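Local coordinates for protein branched-chain phosphotransacylase (Enterococcus faecalis, PDB 1YCO) that probably transfers acyl groups between coenzyme A and phosphate, as in the phosphate acetyltransferase and butyryltransferase family, at residues I123-T126 and Q127-I131. Residues are numbered along the deposited sequence; the frame is centred on the assembly and turned at random.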
loop_
_atom_site.group_PDB
_atom_site.type_symbol
_atom_site.label_atom_id
_atom_site.label_comp_id
_atom_site.label_asym_id
_atom_site.label_seq_id
_atom_site.Cartn_x
_atom_site.Cartn_y
_atom_site.Cartn_z
ATOM N N ILE A 123 13.407 -6.011 4.463
ATOM C CA ILE A 123 13.160 -4.600 4.196
ATOM C C ILE A 123 13.088 -4.162 2.741
ATOM O O ILE A 123 12.087 -3.592 2.303
ATOM C CB ILE A 123 14.201 -3.727 4.881
ATOM C CG1 ILE A 123 14.170 -3.988 6.388
ATOM C CG2 ILE A 123 13.909 -2.230 4.578
ATOM C CD1 ILE A 123 15.304 -3.305 7.145
ATOM N N ALA A 124 14.154 -4.412 1.999
ATOM C CA ALA A 124 14.208 -4.002 0.602
ATOM C C ALA A 124 15.016 -5.023 -0.187
ATOM O O ALA A 124 16.103 -4.736 -0.674
ATOM C CB ALA A 124 14.846 -2.623 0.497
ATOM N N PRO A 125 14.467 -6.235 -0.333
ATOM C CA PRO A 125 15.073 -7.364 -1.045
ATOM C C PRO A 125 15.803 -7.048 -2.353
ATOM O O PRO A 125 15.339 -6.240 -3.165
ATOM C CB PRO A 125 13.889 -8.296 -1.273
ATOM C CG PRO A 125 13.002 -8.016 -0.103
ATOM C CD PRO A 125 13.057 -6.523 -0.003
ATOM N N THR A 126 16.948 -7.697 -2.533
ATOM C CA THR A 126 17.750 -7.586 -3.749
ATOM C C THR A 126 17.194 -8.661 -4.677
ATOM O O THR A 126 16.285 -9.396 -4.305
ATOM C CB THR A 126 19.227 -7.951 -3.507
ATOM O OG1 THR A 126 19.300 -9.272 -2.950
ATOM C CG2 THR A 126 19.879 -6.963 -2.559
ATOM N N GLN A 127 17.760 -8.786 -5.866
ATOM C CA GLN A 127 17.273 -9.784 -6.796
ATOM C C GLN A 127 17.376 -11.201 -6.234
ATOM O O GLN A 127 16.484 -12.025 -6.428
ATOM C CB GLN A 127 18.041 -9.691 -8.105
ATOM C CG GLN A 127 17.721 -10.800 -9.086
ATOM C CD GLN A 127 18.413 -10.598 -10.412
ATOM O OE1 GLN A 127 19.262 -9.714 -10.546
ATOM N NE2 GLN A 127 18.062 -11.419 -11.403
ATOM N N ALA A 128 18.472 -11.486 -5.539
ATOM C CA ALA A 128 18.677 -12.817 -4.980
ATOM C C ALA A 128 17.639 -13.100 -3.892
ATOM O O ALA A 128 17.066 -14.187 -3.823
ATOM C CB ALA A 128 20.089 -12.933 -4.417
ATOM N N THR A 129 17.414 -12.101 -3.049
ATOM C CA THR A 129 16.454 -12.202 -1.970
ATOM C C THR A 129 15.015 -12.354 -2.470
ATOM O O THR A 129 14.240 -13.186 -1.967
ATOM C CB THR A 129 16.532 -10.977 -1.078
ATOM O OG1 THR A 129 17.875 -10.829 -0.609
ATOM C CG2 THR A 129 15.580 -11.116 0.107
ATOM N N LEU A 130 14.665 -11.553 -3.466
ATOM C CA LEU A 130 13.323 -11.591 -4.023
ATOM C C LEU A 130 13.111 -12.981 -4.606
ATOM O O LEU A 130 12.047 -13.568 -4.435
ATOM C CB LEU A 130 13.163 -10.503 -5.098
ATOM C CG LEU A 130 11.797 -9.835 -5.336
ATOM C CD1 LEU A 130 10.846 -10.820 -5.946
ATOM C CD2 LEU A 130 11.240 -9.267 -4.035
ATOM N N ILE A 131 14.140 -13.512 -5.268
ATOM C CA ILE A 131 14.065 -14.851 -5.850
ATOM C C ILE A 131 13.706 -15.884 -4.772
ATOM O O ILE A 131 12.849 -16.738 -4.993
ATOM C CB ILE A 131 15.403 -15.236 -6.538
ATOM C CG1 ILE A 131 15.524 -14.478 -7.865
ATOM C CG2 ILE A 131 15.477 -16.742 -6.768
ATOM C CD1 ILE A 131 16.828 -14.708 -8.606
HETATM O O HOH W 1 18.125 -8.276 0.225
#
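Leu-130 N donates to Thr-126 O at 2.8 Å, closing the first i to i+4 turn of helix 127-143, and Thr-126 thereby serves as the N-cap of that helix. This is the usual opening of a helix, the N-cap carbonyl accepting the first i to i+4 bond; here the cap ends the loop that follows strand 113-117. The bond is nearly straight, 165° at the hydrogen, and the amide meets the carbonyl oxygen almost head-on. Ile-131 N to Gln-127 O repeats the pattern one residue later. A second link joins the threonine hydroxyls: Thr-126 OG1 and Thr-129 OG1 lie 3.2 Å apart, hydrogen-bonded with either able to donate, while the two side chains cross at about a right angle. Rotation about the first bond of Thr-126 (chi1 56°) places OG1 between its own backbone N and carbonyl carbon, where it meets Thr-129 OG1; its methyl CG2 stands beside the backbone N. A water bridges the two residues, accepting from Thr-126 N and lying 2.7 Å from Thr-129 OG1. The Thr-129 hydroxyl therefore bonds both to the capping side chain and to the water on the capping residue's amide, tying the incoming loop to the first turn by two routes.

Packing follows on the apolar side. Thr-129 CG2, carried anti to its backbone N (chi1 -56° for OG1), meets Pro-125 CB at 3.6 Å, with the proline ring crossing the threonine side chain. The same CB touches CD2 of the buried Leu-130, and one ring carbon thus meets side chains of two consecutive helix residues. From the first residue of the helix, the Gln-127 side chain reaches Leu-169 and Glu-172 of helix 165-177, whereas the preceding loop is held by a backbone bond between Ile-123 and Ile-221. Leu-130 CB lies 3.4 Å from Thr-126 O, the oxygen its own amide engages.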